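Local coordinates for glycosyl hydrolase family 62 protein (Coprinopsis cinerea, PDB 5B6T) that hydrolyses alpha-L-arabinofuranosidic bonds as a family 62 alpha-L-arabinofuranosidase, probably releasing arabinose side groups from arabinoxylan in plant hemicellulose, at residues Y200-S205 with L277-C282; E207-H212 with S225-S230. One frame throughout, in Å; residues are numbered along the deposited sequence.

Contact 1: Y200-S205 with L277-C282; sequences YRIDGS and LPISPC
Leu277 offers its carbonyl oxygen to the backbone N of Arg201 at 2.9 Å. The same oxygen lies at the edge of the Tyr200 ring, 3.3 Å from CD1, and Leu277 CB packs against that carbon from further off. Pro278, paired with Arg201 in parallel register, has no N-H to give; the Pro278 and Asp203 side chains lie side by side, CB of the proline 3.5 Å from OD1 of the aspartate, whose OD2 is hydrogen-bonded to Ser271 OG. Ile279 is the most heavily covered residue of the contact. Its N donates to Arg201 O and its O receives Asp203 N, both bonds 2.8 Å, so this one residue is held through both of its backbone polar groups. Its CG2 sits over a face of the Tyr200 ring in a CH-pi contact, 3.9 Å from the centroid. That branch can reach the ring because CG1 takes the position between backbone N and carbonyl carbon (chi1 58°), leaving CG2 beside the N. Beyond Ser280, whose OG closes an ST turn with Cys282 N, Pro281 lays CD 3.4 Å from Asp203 O and CB against Ile202 CG2. Strand 278-279 forms one edge of a mixed sheet, parallel to strand 195-202. Strand 207-215 borders 195-202 on its other side, Tyr200 OH bonds to Leu268 of strand 266-268, and Leu277 packs on Trp145 and Ile147 of strand 142-148.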
ATOM      1  N   TYR A 200      -4.385  -7.086   6.461  1.00  6.99           N
ATOM      2  CA  TYR A 200      -3.432  -7.650   7.419  1.00  7.32           C
ATOM      3  C   TYR A 200      -4.059  -8.673   8.351  1.00  7.66           C
ATOM      4  O   TYR A 200      -5.244  -8.565   8.670  1.00  7.51           O
ATOM      5  CB  TYR A 200      -2.875  -6.558   8.295  1.00  7.08           C
ATOM      6  CG  TYR A 200      -2.109  -5.477   7.567  1.00  6.83           C
ATOM      7  CD1 TYR A 200      -0.844  -5.719   7.064  1.00  6.50           C
ATOM      8  CD2 TYR A 200      -2.651  -4.216   7.401  1.00  6.57           C
ATOM      9  CE1 TYR A 200      -0.119  -4.728   6.424  1.00  6.29           C
ATOM     10  CE2 TYR A 200      -1.937  -3.210   6.786  1.00  6.41           C
ATOM     11  CZ  TYR A 200      -0.663  -3.481   6.270  1.00  6.45           C
ATOM     12  OH  TYR A 200       0.037  -2.463   5.649  1.00  6.37           O
ATOM     13  N   ARG A 201      -3.257  -9.654   8.767  1.00  8.17           N
ATOM     14  CA  ARG A 201      -3.620 -10.522   9.905  1.00  9.32           C
ATOM     15  C   ARG A 201      -3.318  -9.770  11.184  1.00  9.44           C
ATOM     16  O   ARG A 201      -2.236  -9.191  11.340  1.00  9.18           O
ATOM     17  CB  ARG A 201      -2.825 -11.812   9.860  1.00 10.37           C
ATOM     18  CG  ARG A 201      -2.957 -12.699  11.089  1.00 12.16           C
ATOM     19  CD  ARG A 201      -4.384 -13.173  11.311  1.00 14.54           C
ATOM     20  NE  ARG A 201      -4.506 -13.874  12.586  1.00 17.46           N
ATOM     21  CZ  ARG A 201      -4.073 -15.116  12.812  1.00 19.71           C
ATOM     22  NH1 ARG A 201      -3.489 -15.825  11.852  1.00 20.17           N
ATOM     23  NH2 ARG A 201      -4.222 -15.655  14.029  1.00 20.84           N
ATOM     24  N   ILE A 202      -4.259  -9.769  12.121  1.00 10.10           N
ATOM     25  CA  ILE A 202      -4.057  -9.080  13.415  1.00 10.71           C
ATOM     26  C   ILE A 202      -3.497 -10.102  14.391  1.00 11.70           C
ATOM     27  O   ILE A 202      -4.228 -10.995  14.825  1.00 11.19           O
ATOM     28  CB  ILE A 202      -5.359  -8.456  13.956  1.00 11.28           C
ATOM     29  CG1 ILE A 202      -5.970  -7.491  12.943  1.00 11.06           C
ATOM     30  CG2 ILE A 202      -5.095  -7.730  15.265  1.00 11.35           C
ATOM     31  CD1 ILE A 202      -7.409  -7.077  13.242  1.00 11.06           C
ATOM     32  N   ASP A 203      -2.215  -9.952  14.753  1.00 11.97           N
ATOM     33  CA  ASP A 203      -1.595 -10.875  15.716  1.00 12.77           C
ATOM     34  C   ASP A 203      -2.382 -10.964  17.018  1.00 13.93           C
ATOM     35  O   ASP A 203      -2.917  -9.955  17.492  1.00 13.90           O
ATOM     36  CB  ASP A 203      -0.171 -10.457  16.064  1.00 13.56           C
ATOM     37  CG  ASP A 203       0.832 -10.759  14.965  1.00 14.84           C
ATOM     38  OD1 ASP A 203       0.534 -11.587  14.075  1.00 16.61           O
ATOM     39  OD2 ASP A 203       1.933 -10.183  15.058  1.00 17.16           O
ATOM     40  N   GLY A 204      -2.462 -12.187  17.560  1.00 15.23           N
ATOM     41  CA  GLY A 204      -3.133 -12.457  18.833  1.00 16.63           C
ATOM     42  C   GLY A 204      -4.655 -12.598  18.750  1.00 17.78           C
ATOM     43  O   GLY A 204      -5.313 -12.739  19.777  1.00 19.24           O
ATOM     44  N   SER A 205      -5.205 -12.545  17.540  1.00 18.21           N
ATOM     45  CA  SER A 205      -6.635 -12.661  17.306  1.00 18.72           C
ATOM     46  C   SER A 205      -6.812 -13.576  16.108  1.00 18.47           C
ATOM     47  O   SER A 205      -5.869 -13.842  15.373  1.00 18.83           O
ATOM     48  CB  SER A 205      -7.216 -11.284  16.966  1.00 20.01           C
ATOM     49  OG  SER A 205      -6.844 -10.943  15.623  1.00 21.02           O
ATOM     50  N   LEU A 277       1.322 -11.285   6.042  1.00  7.51           N
ATOM     51  CA  LEU A 277       1.070  -9.837   6.269  1.00  7.28           C
ATOM     52  C   LEU A 277       0.514  -9.552   7.687  1.00  7.44           C
ATOM     53  O   LEU A 277      -0.555  -8.953   7.869  1.00  7.76           O
ATOM     54  CB  LEU A 277       0.149  -9.252   5.179  1.00  7.26           C
ATOM     55  CG  LEU A 277       0.810  -8.837   3.854  1.00  7.15           C
ATOM     56  CD1 LEU A 277       1.740  -7.640   4.079  1.00  7.55           C
ATOM     57  CD2 LEU A 277       1.567  -9.955   3.150  1.00  7.03           C
ATOM     58  N   PRO A 278       1.275  -9.948   8.718  1.00  7.60           N
ATOM     59  CA  PRO A 278       0.823  -9.723  10.084  1.00  7.67           C
ATOM     60  C   PRO A 278       1.158  -8.346  10.626  1.00  7.74           C
ATOM     61  O   PRO A 278       2.213  -7.761  10.300  1.00  8.09           O
ATOM     62  CB  PRO A 278       1.590 -10.791  10.865  1.00  7.82           C
ATOM     63  CG  PRO A 278       2.873 -10.932  10.135  1.00  8.09           C
ATOM     64  CD  PRO A 278       2.585 -10.615   8.689  1.00  8.09           C
ATOM     65  N   ILE A 279       0.263  -7.831  11.486  1.00  7.73           N
ATOM     66  CA  ILE A 279       0.532  -6.663  12.299  1.00  8.23           C
ATOM     67  C   ILE A 279       0.270  -6.989  13.763  1.00  8.69           C
ATOM     68  O   ILE A 279      -0.554  -7.819  14.100  1.00  9.70           O
ATOM     69  CB  ILE A 279      -0.331  -5.443  11.892  1.00  8.45           C
ATOM     70  CG1 ILE A 279      -1.827  -5.768  11.981  1.00  8.91           C
ATOM     71  CG2 ILE A 279       0.063  -4.924  10.499  1.00  8.52           C
ATOM     72  CD1 ILE A 279      -2.728  -4.558  12.044  1.00  9.33           C
ATOM     73  N   SER A 280       1.009  -6.309  14.613  1.00  9.08           N
ATOM     74  CA  SER A 280       0.698  -6.261  16.031  1.00  9.49           C
ATOM     75  C   SER A 280      -0.477  -5.313  16.224  1.00 10.06           C
ATOM     76  O   SER A 280      -0.578  -4.270  15.550  1.00  9.42           O
ATOM     77  CB  SER A 280       1.880  -5.707  16.804  1.00 10.21           C
ATOM     78  OG  SER A 280       1.499  -5.443  18.162  1.00 10.94           O
ATOM     79  N   PRO A 281      -1.383  -5.615  17.191  1.00 10.20           N
ATOM     80  CA  PRO A 281      -2.405  -4.640  17.515  1.00 11.29           C
ATOM     81  C   PRO A 281      -1.928  -3.454  18.360  1.00 11.05           C
ATOM     82  O   PRO A 281      -2.750  -2.597  18.716  1.00 12.74           O
ATOM     83  CB  PRO A 281      -3.424  -5.478  18.280  1.00 10.86           C
ATOM     84  CG  PRO A 281      -2.588  -6.497  18.988  1.00 10.90           C
ATOM     85  CD  PRO A 281      -1.524  -6.851  17.986  1.00 10.78           C
ATOM     86  N   CYS A 282      -0.627  -3.398  18.648  1.00 10.90           N
ATOM     87  CA  CYS A 282      -0.025  -2.431  19.564  1.00 11.74           C
ATOM     88  C   CYS A 282       0.862  -1.453  18.813  1.00 10.73           C
ATOM     89  O   CYS A 282       1.540  -1.832  17.844  1.00 10.96           O
ATOM     90  CB  CYS A 282       0.881  -3.172  20.554  1.00 12.56           C
ATOM     91  SG  CYS A 282       0.148  -4.604  21.411  1.00 15.48           S
TER

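Contact 2: E207-H212 with S225-S230; sequences EYLLLH and SWTSTS
Leu210 and Trp226 face each other as a hydrogen-bonded pair, each N donating to the other's O at 2.9 Å. Their side chains leave the same face of the sheet and run side by side, Leu210 CD2 lying 3.7 Å from Trp226 CE3. With CG anti to the carbonyl carbon (chi1 -62°), the indole turns back along its own strand, which takes it past Leu210 toward His212; Leu210 O lies at its edge, and CZ3 comes within 3.8 Å of His212 CB. Tyr208 and Ser228 form the second hydrogen-bonded pair: Tyr208 N donates to Ser228 O (2.8 Å) and Ser228 N to Tyr208 O (3.1 Å). The Tyr208 ring turns its edge to the chain just past the end of strand 221-228, CE1 3.6 Å from Thr229 O. On the opposite face, Leu209 CD1 approaches Trp226 O and Leu211 CD2 meets Ser225 CB at 3.7 Å. Further out, Ser225 OG bonds to Ala239 O and Ser228 OG to Pro234 O, tying strand 221-228 to the chain that follows it. Met185 of strand 182-186 touches both Leu210 and Trp226, and Leu164 of strand 163-170 touches Leu210 and His212. Alternating hydrogen-bonded and non-hydrogen-bonded pairs between consecutive strands identify an antiparallel beta hairpin. It belongs to one blade of the five-bladed beta-propeller characteristic of GH62 enzymes, where neighbouring blades pack face to face.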
ATOM      1  N   GLU A 207      -8.519 -12.626  13.583  1.00 14.87           N
ATOM      2  CA  GLU A 207      -9.136 -11.573  12.777  1.00 14.00           C
ATOM      3  C   GLU A 207      -8.151 -10.945  11.807  1.00 11.70           C
ATOM      4  O   GLU A 207      -6.930 -10.968  12.017  1.00 11.13           O
ATOM      5  CB  GLU A 207      -9.670 -10.462  13.655  1.00 16.62           C
ATOM      6  CG  GLU A 207     -10.954 -10.794  14.387  1.00 19.49           C
ATOM      7  CD  GLU A 207     -11.331  -9.655  15.302  1.00 22.14           C
ATOM      8  OE1 GLU A 207     -10.519  -9.358  16.210  1.00 27.48           O
ATOM      9  OE2 GLU A 207     -12.396  -9.035  15.095  1.00 25.54           O
ATOM     10  N   TYR A 208      -8.736 -10.299  10.800  1.00  9.38           N
ATOM     11  CA  TYR A 208      -8.038  -9.550   9.768  1.00  8.88           C
ATOM     12  C   TYR A 208      -8.522  -8.110   9.757  1.00  8.48           C
ATOM     13  O   TYR A 208      -9.673  -7.816  10.125  1.00  8.51           O
ATOM     14  CB  TYR A 208      -8.258 -10.207   8.405  1.00  8.93           C
ATOM     15  CG  TYR A 208      -7.696 -11.611   8.386  1.00  9.16           C
ATOM     16  CD1 TYR A 208      -8.450 -12.675   8.849  1.00  9.44           C
ATOM     17  CD2 TYR A 208      -6.385 -11.867   7.980  1.00  9.41           C
ATOM     18  CE1 TYR A 208      -7.946 -13.962   8.879  1.00  9.89           C
ATOM     19  CE2 TYR A 208      -5.861 -13.152   8.013  1.00  9.40           C
ATOM     20  CZ  TYR A 208      -6.645 -14.195   8.476  1.00  9.90           C
ATOM     21  OH  TYR A 208      -6.136 -15.475   8.529  1.00 11.03           O
ATOM     22  N   LEU A 209      -7.634  -7.224   9.340  1.00  7.81           N
ATOM     23  CA  LEU A 209      -7.896  -5.774   9.209  1.00  7.70           C
ATOM     24  C   LEU A 209      -7.856  -5.382   7.719  1.00  7.47           C
ATOM     25  O   LEU A 209      -6.894  -5.683   7.041  1.00  8.15           O
ATOM     26  CB  LEU A 209      -6.823  -5.001   9.961  1.00  7.87           C
ATOM     27  CG  LEU A 209      -6.894  -3.479   9.905  1.00  8.24           C
ATOM     28  CD1 LEU A 209      -8.142  -2.899  10.554  1.00  8.33           C
ATOM     29  CD2 LEU A 209      -5.652  -2.875  10.530  1.00  8.10           C
ATOM     30  N   LEU A 210      -8.910  -4.702   7.250  1.00  7.15           N
ATOM     31  CA  LEU A 210      -8.945  -4.096   5.904  1.00  6.92           C
ATOM     32  C   LEU A 210      -8.910  -2.575   6.057  1.00  7.02           C
ATOM     33  O   LEU A 210      -9.719  -2.007   6.786  1.00  7.30           O
ATOM     34  CB  LEU A 210     -10.247  -4.471   5.189  1.00  7.03           C
ATOM     35  CG  LEU A 210     -10.563  -3.735   3.884  1.00  7.23           C
ATOM     36  CD1 LEU A 210      -9.565  -4.066   2.794  1.00  7.30           C
ATOM     37  CD2 LEU A 210     -11.985  -4.091   3.445  1.00  7.64           C
ATOM     38  N   LEU A 211      -7.950  -1.933   5.385  1.00  6.86           N
ATOM     39  CA  LEU A 211      -7.907  -0.487   5.237  1.00  7.00           C
ATOM     40  C   LEU A 211      -8.158  -0.169   3.789  1.00  7.01           C
ATOM     41  O   LEU A 211      -7.794  -0.937   2.907  1.00  7.17           O
ATOM     42  CB  LEU A 211      -6.527   0.080   5.617  1.00  6.90           C
ATOM     43  CG  LEU A 211      -5.971  -0.390   6.962  1.00  6.98           C
ATOM     44  CD1 LEU A 211      -4.561   0.150   7.197  1.00  6.93           C
ATOM     45  CD2 LEU A 211      -6.922  -0.057   8.125  1.00  7.01           C
ATOM     46  N   HIS A 212      -8.791   0.966   3.522  1.00  7.18           N
ATOM     47  CA  HIS A 212      -9.039   1.331   2.125  1.00  7.42           C
ATOM     48  C   HIS A 212      -9.140   2.855   2.066  1.00  7.47           C
ATOM     49  O   HIS A 212      -9.750   3.463   2.939  1.00  7.59           O
ATOM     50  CB  HIS A 212     -10.359   0.678   1.647  1.00  7.91           C
ATOM     51  CG  HIS A 212     -10.491   0.510   0.181  1.00  8.42           C
ATOM     52  ND1 HIS A 212     -10.658   1.559  -0.703  1.00  8.22           N
ATOM     53  CD2 HIS A 212     -10.531  -0.618  -0.569  1.00  8.90           C
ATOM     54  CE1 HIS A 212     -10.753   1.080  -1.932  1.00  8.29           C
ATOM     55  NE2 HIS A 212     -10.710  -0.233  -1.874  1.00  9.22           N
ATOM     56  N   SER A 225     -11.657   1.661   7.758  1.00  8.05           N
ATOM     57  CA  SER A 225     -11.202   0.363   8.258  1.00  8.15           C
ATOM     58  C   SER A 225     -12.358  -0.542   8.632  1.00  8.31           C
ATOM     59  O   SER A 225     -13.424  -0.074   9.083  1.00  8.23           O
ATOM     60  CB  SER A 225     -10.294   0.540   9.476  1.00  8.47           C
ATOM     61  OG  SER A 225     -10.941   1.271  10.529  1.00  8.44           O
ATOM     62  N   TRP A 226     -12.090  -1.837   8.471  1.00  8.13           N
ATOM     63  CA  TRP A 226     -13.028  -2.917   8.769  1.00  7.92           C
ATOM     64  C   TRP A 226     -12.250  -4.076   9.332  1.00  8.01           C
ATOM     65  O   TRP A 226     -11.040  -4.198   9.100  1.00  7.29           O
ATOM     66  CB  TRP A 226     -13.725  -3.416   7.496  1.00  8.48           C
ATOM     67  CG  TRP A 226     -14.553  -2.456   6.747  1.00  8.03           C
ATOM     68  CD1 TRP A 226     -15.919  -2.375   6.757  1.00  8.57           C
ATOM     69  CD2 TRP A 226     -14.117  -1.467   5.810  1.00  8.12           C
ATOM     70  NE1 TRP A 226     -16.358  -1.412   5.905  1.00  8.50           N
ATOM     71  CE2 TRP A 226     -15.273  -0.818   5.319  1.00  8.16           C
ATOM     72  CE3 TRP A 226     -12.867  -1.053   5.339  1.00  7.99           C
ATOM     73  CZ2 TRP A 226     -15.211   0.229   4.389  1.00  8.51           C
ATOM     74  CZ3 TRP A 226     -12.826  -0.026   4.408  1.00  8.39           C
ATOM     75  CH2 TRP A 226     -13.978   0.573   3.938  1.00  8.46           C
ATOM     76  N   THR A 227     -12.959  -4.981  10.007  1.00  7.88           N
ATOM     77  CA  THR A 227     -12.358  -6.263  10.417  1.00  8.40           C
ATOM     78  C   THR A 227     -13.244  -7.435  10.045  1.00  8.34           C
ATOM     79  O   THR A 227     -14.456  -7.271   9.811  1.00  8.57           O
ATOM     80  CB  THR A 227     -12.099  -6.345  11.934  1.00  8.78           C
ATOM     81  OG1 THR A 227     -13.361  -6.239  12.626  1.00  9.77           O
ATOM     82  CG2 THR A 227     -11.172  -5.220  12.394  1.00  8.94           C
ATOM     83  N   SER A 228     -12.639  -8.619  10.013  1.00  8.75           N
ATOM     84  CA  SER A 228     -13.331  -9.845   9.668  1.00  9.63           C
ATOM     85  C   SER A 228     -12.602 -11.030  10.265  1.00  9.94           C
ATOM     86  O   SER A 228     -11.397 -10.969  10.497  1.00 10.00           O
ATOM     87  CB  SER A 228     -13.406 -10.056   8.161  1.00  9.88           C
ATOM     88  OG  SER A 228     -14.119 -11.248   7.815  1.00 10.80           O
ATOM     89  N   THR A 229     -13.306 -12.131  10.494  1.00 10.74           N
ATOM     90  CA  THR A 229     -12.627 -13.363  10.884  1.00 12.16           C
ATOM     91  C   THR A 229     -11.982 -14.068   9.690  1.00 11.97           C
ATOM     92  O   THR A 229     -11.221 -15.012   9.876  1.00 13.69           O
ATOM     93  CB  THR A 229     -13.600 -14.346  11.574  1.00 13.36           C
ATOM     94  OG1 THR A 229     -14.653 -14.663  10.699  1.00 18.33           O
ATOM     95  CG2 THR A 229     -14.157 -13.722  12.774  1.00 13.44           C
ATOM     96  N   SER A 230     -12.313 -13.678   8.463  1.00 11.19           N
ATOM     97  CA  SER A 230     -11.709 -14.287   7.274  1.00 11.17           C
ATOM     98  C   SER A 230     -11.218 -13.230   6.301  1.00 10.14           C
ATOM     99  O   SER A 230     -11.811 -12.157   6.149  1.00  9.71           O
ATOM    100  CB  SER A 230     -12.765 -15.132   6.559  1.00 11.31           C
ATOM    101  OG  SER A 230     -12.296 -15.647   5.318  1.00 12.91           O
TER

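In the fold
Contacts 1 and 2 illustrate how a single sheet can be built from near and distant parts of a chain. Strands 195-202 and 207-215 lie next to each other in it, joined by backbone bonds such as Leu209 N to Tyr200 O, so each contact extends this shared pair in the opposite direction. Contact 2 adds the next strand along the chain in antiparallel fashion and is largely buried, Leu210 and Trp226 facing the neighbouring sheet. Contact 1, closed by a segment more than seventy residues later, is parallel, short and only partly buried; Asp203 and Pro281 mark the end where the strands stop, next to the Cys282-Cys316 disulfide.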